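Local coordinates for Serpin48 (Tenebrio molitor, PDB 3OZQ), which specifically inhibits the protease SPE in insect innate immunity and belongs to the serpin family of serine protease inhibitors, at residues Trp139-Gln143 with Thr144-Ile148; Pro38-Ala41 with Ala42-Leu45; Ala173-Leu176 with Val177-Pro181; Val77-Val80 with Leu81-Thr85. One frame throughout, in Å; residues are numbered along the deposited sequence.

Interaction 1: Trp139-Gln143 with Thr144-Ile148; sequences WVEEQ and TQHKI
Glu141 and His146 meet nearly at right angles, the carboxylate plane standing 86° from the imidazole plane. His146 ND1 donates to Glu141 OE2 at 3.2 Å through a bent bond: the nitrogen comes from above the carboxylate plane, the oxygen lies off the ring plane, and Glu141 CB covers one ring face. The backbones of the pair are joined more closely, His146 N reaching Glu141 O at 2.7 Å. Thr144 N shares this acceptor from the opposite face of its plane. Here helix 129-143 gives way to a type I' turn, Thr144-Lys147. Thr144 keeps OG1 between its backbone N and carbonyl carbon (chi1 55°), which folds the hydroxyl back to donate to Val140 O at 2.7 Å. Behind it, Val140 CG1 meets Ile148 CG2 at 3.8 Å, both side chains resting on Ala168 of strand 163-174, while Gln145 OE1 bonds to Tyr170 OH of that strand. Two carbonyls at the end of the helix, Val140 O and Glu141 O, thus find donors in a hydroxyl and in turn amides. The outer His-carboxylate bond would probably strengthen were the imidazole protonated, adding charge attraction to a bent, rather long link.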
loop_
_atom_site.group_PDB
_atom_site.type_symbol
_atom_site.label_atom_id
_atom_site.label_comp_id
_atom_site.label_asym_id
_atom_site.label_seq_id
_atom_site.Cartn_x
_atom_site.Cartn_y
_atom_site.Cartn_z
ATOM N N TRP A 139 15.068 -1.748 13.723
ATOM C CA TRP A 139 14.167 -2.886 13.714
ATOM C C TRP A 139 13.578 -3.044 12.316
ATOM O O TRP A 139 13.611 -4.127 11.735
ATOM C CB TRP A 139 13.045 -2.729 14.743
ATOM C CG TRP A 139 12.136 -3.935 14.755
ATOM C CD1 TRP A 139 12.367 -5.122 15.387
ATOM C CD2 TRP A 139 10.887 -4.085 14.061
ATOM N NE1 TRP A 139 11.334 -5.995 15.146
ATOM C CE2 TRP A 139 10.410 -5.383 14.339
ATOM C CE3 TRP A 139 10.116 -3.240 13.254
ATOM C CZ2 TRP A 139 9.199 -5.862 13.830
ATOM C CZ3 TRP A 139 8.908 -3.719 12.747
ATOM C CH2 TRP A 139 8.464 -5.016 13.040
ATOM N N VAL A 140 13.049 -1.946 11.783
ATOM C CA VAL A 140 12.518 -1.930 10.422
ATOM C C VAL A 140 13.545 -2.423 9.402
ATOM O O VAL A 140 13.212 -3.177 8.491
ATOM C CB VAL A 140 12.048 -0.518 10.019
ATOM C CG1 VAL A 140 11.959 -0.387 8.476
ATOM C CG2 VAL A 140 10.720 -0.192 10.675
ATOM N N GLU A 141 14.797 -2.000 9.553
ATOM C CA GLU A 141 15.830 -2.424 8.611
ATOM C C GLU A 141 16.054 -3.923 8.697
ATOM O O GLU A 141 16.030 -4.604 7.684
ATOM C CB GLU A 141 17.146 -1.677 8.839
ATOM C CG GLU A 141 17.112 -0.219 8.410
ATOM C CD GLU A 141 18.504 0.398 8.292
ATOM O OE1 GLU A 141 18.754 1.410 8.978
ATOM O OE2 GLU A 141 19.344 -0.114 7.511
ATOM N N GLU A 142 16.272 -4.444 9.904
ATOM C CA GLU A 142 16.473 -5.883 10.055
ATOM C C GLU A 142 15.319 -6.681 9.434
ATOM O O GLU A 142 15.530 -7.733 8.839
ATOM C CB GLU A 142 16.635 -6.267 11.524
ATOM C CG GLU A 142 15.942 -7.575 11.902
ATOM C CD GLU A 142 15.177 -7.492 13.232
ATOM O OE1 GLU A 142 15.740 -6.985 14.236
ATOM O OE2 GLU A 142 14.003 -7.931 13.269
ATOM N N GLN A 143 14.103 -6.166 9.576
ATOM C CA GLN A 143 12.903 -6.875 9.132
ATOM C C GLN A 143 12.597 -6.697 7.643
ATOM O O GLN A 143 11.754 -7.402 7.094
ATOM C CB GLN A 143 11.689 -6.433 9.953
ATOM C CG GLN A 143 11.634 -7.021 11.342
ATOM C CD GLN A 143 11.444 -8.519 11.307
ATOM O OE1 GLN A 143 10.376 -9.013 10.931
ATOM N NE2 GLN A 143 12.486 -9.256 11.674
ATOM N N THR A 144 13.266 -5.747 6.999
ATOM C CA THR A 144 13.084 -5.540 5.561
ATOM C C THR A 144 14.386 -5.709 4.790
ATOM O O THR A 144 14.575 -5.069 3.764
ATOM C CB THR A 144 12.547 -4.131 5.237
ATOM O OG1 THR A 144 13.406 -3.139 5.818
ATOM C CG2 THR A 144 11.127 -3.947 5.747
ATOM N N GLN A 145 15.266 -6.579 5.282
ATOM C CA GLN A 145 16.597 -6.773 4.707
ATOM C C GLN A 145 17.277 -5.460 4.320
ATOM O O GLN A 145 17.848 -5.337 3.233
ATOM C CB GLN A 145 16.578 -7.751 3.517
ATOM C CG GLN A 145 15.203 -8.041 2.909
ATOM C CD GLN A 145 14.254 -8.699 3.893
ATOM O OE1 GLN A 145 13.048 -8.433 3.891
ATOM N NE2 GLN A 145 14.797 -9.557 4.746
ATOM N N HIS A 146 17.204 -4.487 5.221
ATOM C CA HIS A 146 17.856 -3.183 5.051
ATOM C C HIS A 146 17.393 -2.380 3.839
ATOM O O HIS A 146 18.004 -1.365 3.501
ATOM C CB HIS A 146 19.385 -3.328 5.069
ATOM C CG HIS A 146 19.909 -3.901 6.351
ATOM N ND1 HIS A 146 20.512 -3.129 7.323
ATOM C CD2 HIS A 146 19.902 -5.169 6.830
ATOM C CE1 HIS A 146 20.863 -3.897 8.339
ATOM N NE2 HIS A 146 20.500 -5.139 8.068
ATOM N N LYS A 147 16.296 -2.820 3.220
ATOM C CA LYS A 147 15.720 -2.154 2.047
ATOM C C LYS A 147 14.955 -0.871 2.399
ATOM O O LYS A 147 14.745 -0.002 1.546
ATOM C CB LYS A 147 14.765 -3.100 1.312
ATOM C CG LYS A 147 15.377 -4.402 0.781
ATOM C CD LYS A 147 16.354 -4.166 -0.359
ATOM C CE LYS A 147 16.500 -5.407 -1.243
ATOM N NZ LYS A 147 16.366 -6.678 -0.472
ATOM N N ILE A 148 14.518 -0.768 3.651
ATOM C CA ILE A 148 13.741 0.379 4.106
ATOM C C ILE A 148 14.407 1.029 5.307
ATOM O O ILE A 148 14.508 0.442 6.383
ATOM C CB ILE A 148 12.273 -0.000 4.404
ATOM C CG1 ILE A 148 11.589 -0.442 3.104
ATOM C CG2 ILE A 148 11.532 1.174 5.060
ATOM C CD1 ILE A 148 10.100 -0.704 3.240
#

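Interaction 2: Pro38-Ala41 with Ala42-Leu45; sequences PFSA and ATLL
Ala42, Thr43 and Ala41 carry most of this one-turn contact within helix 38-50. Ala42 sets its methyl against the preceding turn, CB lying 3.2 Å from Pro38 O, while its amide bonds to that same carbonyl. Ala41 takes part mainly through its backbone: its carbonyl receives the amide of Leu45 at 2.9 Å. Thr43 uses both branches. Its OG1 sits between the backbone N and the carbonyl carbon (chi1 62°), and from there the hydroxyl donates to Ser40 O at 2.6 Å, tilted only 18° from the carbonyl plane. Leu44 N also bonds to Ser40 O, so two donors grip one oxygen. In the serpin fold this is helix B, buried behind the main sheet; Ser40 OG bonds to Asn167 OD1 of strand 163-174, an arrangement consistent with the region called the shutter. A water bridges the two hydroxyls, 2.8 Å from Ser40 OG and donating to Thr43 OG1. The other branch of Thr43, CG2, lies over one face of the Phe39 ring, offset toward its rim, in a CH-pi contact 4.0 Å from the centroid. Phe39 turns CG anti to its backbone N (chi1 159°), which carries the ring to the side where that methyl stands. With an alanine in place of Thr43, Ser40 O would probably keep just its amide donor of the two, the bridging water would lose an acceptor, and a gap would open over the Phe39 face. Val77 of helix 70-83 packs on Thr43, and Val15 of helix 10-29 touches Phe39.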
loop_
_atom_site.group_PDB
_atom_site.type_symbol
_atom_site.label_atom_id
_atom_site.label_comp_id
_atom_site.label_asym_id
_atom_site.label_seq_id
_atom_site.Cartn_x
_atom_site.Cartn_y
_atom_site.Cartn_z
ATOM N N PRO A 38 -3.115 1.025 1.266
ATOM C CA PRO A 38 -4.270 1.136 2.169
ATOM C C PRO A 38 -4.524 -0.178 2.914
ATOM O O PRO A 38 -4.846 -0.177 4.119
ATOM C CB PRO A 38 -5.415 1.494 1.223
ATOM C CG PRO A 38 -4.712 2.197 0.053
ATOM C CD PRO A 38 -3.437 1.417 -0.116
ATOM N N PHE A 39 -4.346 -1.296 2.221
ATOM C CA PHE A 39 -4.537 -2.604 2.852
ATOM C C PHE A 39 -3.673 -2.771 4.099
ATOM O O PHE A 39 -4.178 -3.072 5.183
ATOM C CB PHE A 39 -4.212 -3.736 1.876
ATOM C CG PHE A 39 -3.902 -5.036 2.560
ATOM C CD1 PHE A 39 -2.591 -5.428 2.773
ATOM C CD2 PHE A 39 -4.927 -5.850 3.019
ATOM C CE1 PHE A 39 -2.305 -6.609 3.431
ATOM C CE2 PHE A 39 -4.647 -7.035 3.662
ATOM C CZ PHE A 39 -3.333 -7.418 3.862
ATOM N N SER A 40 -2.359 -2.578 3.952
ATOM C CA SER A 40 -1.452 -2.827 5.068
ATOM C C SER A 40 -1.743 -1.890 6.252
ATOM O O SER A 40 -1.800 -2.319 7.416
ATOM C CB SER A 40 0.007 -2.724 4.600
ATOM O OG SER A 40 0.882 -3.413 5.477
ATOM N N ALA A 41 -1.932 -0.609 5.950
ATOM C CA ALA A 41 -2.297 0.353 6.969
ATOM C C ALA A 41 -3.555 -0.151 7.687
ATOM O O ALA A 41 -3.664 -0.071 8.917
ATOM C CB ALA A 41 -2.536 1.720 6.342
ATOM N N ALA A 42 -4.499 -0.673 6.909
ATOM C CA ALA A 42 -5.769 -1.150 7.447
ATOM C C ALA A 42 -5.571 -2.289 8.442
ATOM O O ALA A 42 -6.207 -2.317 9.488
ATOM C CB ALA A 42 -6.711 -1.576 6.323
ATOM N N THR A 43 -4.689 -3.232 8.127
ATOM C CA THR A 43 -4.428 -4.309 9.076
ATOM C C THR A 43 -3.751 -3.828 10.379
ATOM O O THR A 43 -3.941 -4.399 11.459
ATOM C CB THR A 43 -3.552 -5.378 8.445
ATOM O OG1 THR A 43 -2.287 -4.804 8.102
ATOM C CG2 THR A 43 -4.234 -5.954 7.205
ATOM N N LEU A 44 -2.933 -2.790 10.272
ATOM C CA LEU A 44 -2.259 -2.268 11.447
ATOM C C LEU A 44 -3.262 -1.538 12.325
ATOM O O LEU A 44 -3.323 -1.735 13.544
ATOM C CB LEU A 44 -1.108 -1.350 11.031
ATOM C CG LEU A 44 -0.214 -0.885 12.175
ATOM C CD1 LEU A 44 0.109 -2.064 13.060
ATOM C CD2 LEU A 44 1.081 -0.228 11.630
ATOM N N LEU A 45 -4.089 -0.721 11.694
ATOM C CA LEU A 45 -5.108 0.007 12.426
ATOM C C LEU A 45 -6.116 -0.962 13.072
ATOM O O LEU A 45 -6.669 -0.685 14.137
ATOM C CB LEU A 45 -5.829 0.960 11.490
ATOM C CG LEU A 45 -6.805 1.904 12.184
ATOM C CD1 LEU A 45 -6.062 2.938 13.010
ATOM C CD2 LEU A 45 -7.707 2.582 11.167
HETATM O O HOH W 1 0.202 -5.871 6.714
#

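Interaction 3: Ala173-Leu176 with Val177-Pro181; sequences AKWL and VPFPP
Trp175 and Phe179 form the tight half of this contact, an edge-to-face aromatic pair with planes at 78° and the Phe179 centroid 5.0 Å from that of the five-membered indole ring. The edge belongs to Phe179: its CE2 comes down over one indole face, 3.5 Å from Trp175 NE1 and 3.7 Å from Trp175 CE2, and CD2 follows beside it. NE1 in turn lies in the plane of the Phe179 ring, but the indole N-H is spent on Ser322 O, which fixes how the ring is turned. Both residues hold CG anti to the carbonyl carbon (chi1 -66° in Trp175, -59° in Phe179), bringing the rings together on the same side of the bend at Leu176. At the root of the indole, Trp175 CB rests on the backbone, 3.7 Å from Pro178 CA. Phe226 stacks on Trp175, and Val266 and Leu268 of strand 260-278 pack against Phe179.

Leu176 and Val177 make the looser half. Leu176 is exposed, and Leu176 CG approaches Val177 CG2 only to 4.3 Å. Pro178 turns its ring over the bend, with CD 3.7 Å from Leu176 O. In this outer part apolar touches between near neighbours do the work, although Val177 also leans on Leu204 of strand 196-205. The chain is leaving strand 163-174 here, the third strand of serpin sheet A. A buried tryptophan at its end, packed beneath the first residues of the crossing toward sheet C, is typical of the serpin breach, the region where a reactive loop begins to enter sheet A.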
loop_
_atom_site.group_PDB
_atom_site.type_symbol
_atom_site.label_atom_id
_atom_site.label_comp_id
_atom_site.label_asym_id
_atom_site.label_seq_id
_atom_site.Cartn_x
_atom_site.Cartn_y
_atom_site.Cartn_z
ATOM N N ALA A 173 7.558 -9.818 -6.779
ATOM C CA ALA A 173 6.849 -10.691 -7.710
ATOM C C ALA A 173 7.557 -10.799 -9.050
ATOM O O ALA A 173 8.400 -9.966 -9.398
ATOM C CB ALA A 173 5.404 -10.229 -7.916
ATOM N N LYS A 174 7.209 -11.844 -9.793
ATOM C CA LYS A 174 7.761 -12.076 -11.122
ATOM C C LYS A 174 6.667 -11.943 -12.169
ATOM O O LYS A 174 5.566 -12.467 -11.992
ATOM C CB LYS A 174 8.353 -13.480 -11.217
ATOM C CG LYS A 174 9.471 -13.783 -10.244
ATOM C CD LYS A 174 10.715 -12.950 -10.504
ATOM C CE LYS A 174 11.832 -13.381 -9.561
ATOM N NZ LYS A 174 13.107 -12.632 -9.784
ATOM N N TRP A 175 6.969 -11.251 -13.268
ATOM C CA TRP A 175 6.055 -11.209 -14.397
ATOM C C TRP A 175 5.796 -12.635 -14.886
ATOM O O TRP A 175 6.716 -13.436 -14.973
ATOM C CB TRP A 175 6.655 -10.398 -15.555
ATOM C CG TRP A 175 6.848 -8.921 -15.287
ATOM C CD1 TRP A 175 8.008 -8.205 -15.423
ATOM C CD2 TRP A 175 5.843 -7.982 -14.880
ATOM N NE1 TRP A 175 7.786 -6.880 -15.116
ATOM C CE2 TRP A 175 6.465 -6.719 -14.778
ATOM C CE3 TRP A 175 4.475 -8.085 -14.591
ATOM C CZ2 TRP A 175 5.765 -5.569 -14.388
ATOM C CZ3 TRP A 175 3.781 -6.935 -14.199
ATOM C CH2 TRP A 175 4.426 -5.700 -14.109
ATOM N N LEU A 176 4.547 -12.949 -15.193
ATOM C CA LEU A 176 4.229 -14.212 -15.854
ATOM C C LEU A 176 4.890 -14.243 -17.235
ATOM O O LEU A 176 5.375 -15.280 -17.689
ATOM C CB LEU A 176 2.717 -14.367 -15.994
ATOM C CG LEU A 176 2.209 -15.612 -16.725
ATOM C CD1 LEU A 176 2.719 -16.872 -16.050
ATOM C CD2 LEU A 176 0.688 -15.599 -16.781
ATOM N N VAL A 177 4.904 -13.086 -17.887
ATOM C CA VAL A 177 5.599 -12.912 -19.153
ATOM C C VAL A 177 6.501 -11.706 -19.009
ATOM O O VAL A 177 6.049 -10.566 -19.120
ATOM C CB VAL A 177 4.617 -12.654 -20.308
ATOM C CG1 VAL A 177 5.356 -12.633 -21.639
ATOM C CG2 VAL A 177 3.503 -13.701 -20.310
ATOM N N PRO A 178 7.783 -11.951 -18.736
ATOM C CA PRO A 178 8.751 -10.875 -18.532
ATOM C C PRO A 178 9.021 -10.075 -19.809
ATOM O O PRO A 178 8.746 -10.552 -20.912
ATOM C CB PRO A 178 10.012 -11.622 -18.088
ATOM C CG PRO A 178 9.845 -13.014 -18.627
ATOM C CD PRO A 178 8.378 -13.286 -18.549
ATOM N N PHE A 179 9.527 -8.856 -19.645
ATOM C CA PHE A 179 9.977 -8.041 -20.770
ATOM C C PHE A 179 11.402 -8.440 -21.137
ATOM O O PHE A 179 12.241 -8.647 -20.249
ATOM C CB PHE A 179 9.964 -6.548 -20.405
ATOM C CG PHE A 179 8.614 -6.034 -20.003
ATOM C CD1 PHE A 179 7.815 -5.365 -20.917
ATOM C CD2 PHE A 179 8.137 -6.230 -18.705
ATOM C CE1 PHE A 179 6.567 -4.898 -20.555
ATOM C CE2 PHE A 179 6.887 -5.772 -18.338
ATOM C CZ PHE A 179 6.101 -5.098 -19.254
ATOM N N PRO A 180 11.681 -8.553 -22.451
ATOM C CA PRO A 180 13.033 -8.780 -22.980
ATOM C C PRO A 180 13.882 -7.519 -22.878
ATOM O O PRO A 180 13.585 -6.529 -23.534
ATOM C CB PRO A 180 12.782 -9.131 -24.451
ATOM C CG PRO A 180 11.466 -8.483 -24.782
ATOM C CD PRO A 180 10.655 -8.532 -23.509
ATOM N N PRO A 181 14.937 -7.558 -22.057
ATOM C CA PRO A 181 15.787 -6.393 -21.761
ATOM C C PRO A 181 16.575 -5.867 -22.964
ATOM O O PRO A 181 17.036 -4.727 -22.961
ATOM C CB PRO A 181 16.749 -6.918 -20.691
ATOM C CG PRO A 181 16.702 -8.410 -20.817
ATOM C CD PRO A 181 15.320 -8.743 -21.273
#

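Interaction 4: Val77-Val80 with Leu81-Thr85; sequences VKEV and LSKLT
Glu79 presents the flat group of this contact, a carboxylate that Lys83 meets over one face. Lys83 NZ stands 3.7 Å from Glu79 CD, almost straight above that carbon, so its separation from OE1, 3.8 Å, makes a long salt bridge. OE1 has a stronger partner in Gln9 NE2, outside the helix. The two chains run side by side, pointing the same way, and their aliphatic parts touch, Glu79 CG to Lys83 CE at 3.5 Å. Replacing Glu79 with an alanine would probably leave Lys83 without its counter-charge, deprive Gln9 of an acceptor and set the lysine end free to turn.

Next to this pair Ser82 folds its hydroxyl back along the helix, OG between the backbone N and the carbonyl carbon (chi1 70°), and donates to Glu79 O at 2.7 Å. That carbonyl also takes a weak bond from Lys83 N. One residue on, Val80 O accepts from Lys83 N at 3.0 Å and, weakly, from Leu84 N; the shift from a bond four residues back to one three residues back marks the helix running out, and Leu84 is the first residue to leave helical angles. On the inner side Val77 and Leu81 lie alongside each other, CG1 of Val77 reaching CD1 of Leu81 at 4.1 Å.

The charged pair belongs to the more open side, and the apolar residues look inward. Val77 and Val80 pack on Phe11 of helix 10-29, while Val80, Leu81 and Leu84 gather round Phe39 of helix 38-50, so this end of helix 70-83 is seated against two others.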
loop_
_atom_site.group_PDB
_atom_site.type_symbol
_atom_site.label_atom_id
_atom_site.label_comp_id
_atom_site.label_asym_id
_atom_site.label_seq_id
_atom_site.Cartn_x
_atom_site.Cartn_y
_atom_site.Cartn_z
ATOM N N VAL A 77 -9.028 -10.850 8.935
ATOM C CA VAL A 77 -7.698 -10.298 8.721
ATOM C C VAL A 77 -6.637 -11.388 8.747
ATOM O O VAL A 77 -5.653 -11.341 8.022
ATOM C CB VAL A 77 -7.365 -9.244 9.789
ATOM C CG1 VAL A 77 -5.910 -8.807 9.668
ATOM C CG2 VAL A 77 -8.306 -8.062 9.664
ATOM N N LYS A 78 -6.841 -12.375 9.602
ATOM C CA LYS A 78 -5.896 -13.464 9.734
ATOM C C LYS A 78 -5.819 -14.255 8.430
ATOM O O LYS A 78 -4.740 -14.688 8.031
ATOM C CB LYS A 78 -6.309 -14.374 10.890
ATOM C CG LYS A 78 -5.486 -15.635 11.035
ATOM C CD LYS A 78 -4.116 -15.358 11.615
ATOM C CE LYS A 78 -3.436 -16.658 12.022
ATOM N NZ LYS A 78 -4.203 -17.396 13.077
ATOM N N GLU A 79 -6.957 -14.427 7.760
ATOM C CA GLU A 79 -6.969 -15.169 6.491
ATOM C C GLU A 79 -6.235 -14.437 5.360
ATOM O O GLU A 79 -5.356 -15.007 4.713
ATOM C CB GLU A 79 -8.392 -15.567 6.063
ATOM C CG GLU A 79 -8.415 -16.499 4.830
ATOM C CD GLU A 79 -9.790 -17.118 4.548
ATOM O OE1 GLU A 79 -10.645 -16.429 3.946
ATOM O OE2 GLU A 79 -10.017 -18.298 4.918
ATOM N N VAL A 80 -6.583 -13.179 5.120
ATOM C CA VAL A 80 -5.914 -12.428 4.059
ATOM C C VAL A 80 -4.399 -12.405 4.260
ATOM O O VAL A 80 -3.638 -12.732 3.349
ATOM C CB VAL A 80 -6.454 -10.988 3.918
ATOM C CG1 VAL A 80 -7.891 -11.007 3.438
ATOM C CG2 VAL A 80 -6.341 -10.246 5.235
ATOM N N LEU A 81 -3.953 -12.039 5.456
ATOM C CA LEU A 81 -2.519 -11.957 5.714
ATOM C C LEU A 81 -1.770 -13.271 5.464
ATOM O O LEU A 81 -0.643 -13.267 4.972
ATOM C CB LEU A 81 -2.244 -11.466 7.131
ATOM C CG LEU A 81 -2.349 -9.957 7.346
ATOM C CD1 LEU A 81 -2.019 -9.634 8.796
ATOM C CD2 LEU A 81 -1.427 -9.210 6.390
ATOM N N SER A 82 -2.388 -14.389 5.823
ATOM C CA SER A 82 -1.753 -15.688 5.636
ATOM C C SER A 82 -1.548 -16.031 4.152
ATOM O O SER A 82 -0.633 -16.769 3.794
ATOM C CB SER A 82 -2.580 -16.782 6.314
ATOM O OG SER A 82 -3.792 -16.996 5.611
ATOM N N LYS A 83 -2.405 -15.502 3.288
ATOM C CA LYS A 83 -2.333 -15.834 1.866
ATOM C C LYS A 83 -1.341 -14.972 1.078
ATOM O O LYS A 83 -0.838 -15.392 0.036
ATOM C CB LYS A 83 -3.721 -15.770 1.231
ATOM C CG LYS A 83 -4.669 -16.827 1.771
ATOM C CD LYS A 83 -6.077 -16.649 1.242
ATOM C CE LYS A 83 -7.002 -17.707 1.828
ATOM N NZ LYS A 83 -8.348 -17.706 1.188
ATOM N N LEU A 84 -1.056 -13.774 1.573
ATOM C CA LEU A 84 -0.111 -12.889 0.894
ATOM C C LEU A 84 1.322 -13.440 0.963
ATOM O O LEU A 84 2.297 -12.722 0.700
ATOM C CB LEU A 84 -0.189 -11.473 1.469
ATOM C CG LEU A 84 -1.617 -10.939 1.620
ATOM C CD1 LEU A 84 -1.603 -9.471 1.989
ATOM C CD2 LEU A 84 -2.423 -11.153 0.369
ATOM N N THR A 85 1.433 -14.711 1.347
ATOM C CA THR A 85 2.679 -15.460 1.215
ATOM C C THR A 85 2.454 -16.609 0.236
ATOM O O THR A 85 1.596 -17.467 0.449
ATOM C CB THR A 85 3.206 -16.000 2.565
ATOM O OG1 THR A 85 4.435 -16.709 2.347
ATOM C CG2 THR A 85 2.187 -16.934 3.226
#

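How the interactions relate
All four are local contacts within one turn or bend, following one another along the chain without nesting or crossing. Interaction 2 comes first, in helix 38-50, then interaction 4 at the end of helix 70-83. These two touch: Phe39 CZ lies 3.6 Å from Leu81 CD2, and Thr43 CG2 approaches Val77 CG1, tying the two helices together. Interaction 1 then closes the turn after helix 129-143, its centre about 19 Å from that of interaction 2. Interaction 3 bends the chain out of strand 163-174, about 29 Å from interaction 2, centre to centre. That strand links three of them: interactions 1 and 2 pack against it, and interaction 3 follows at its end.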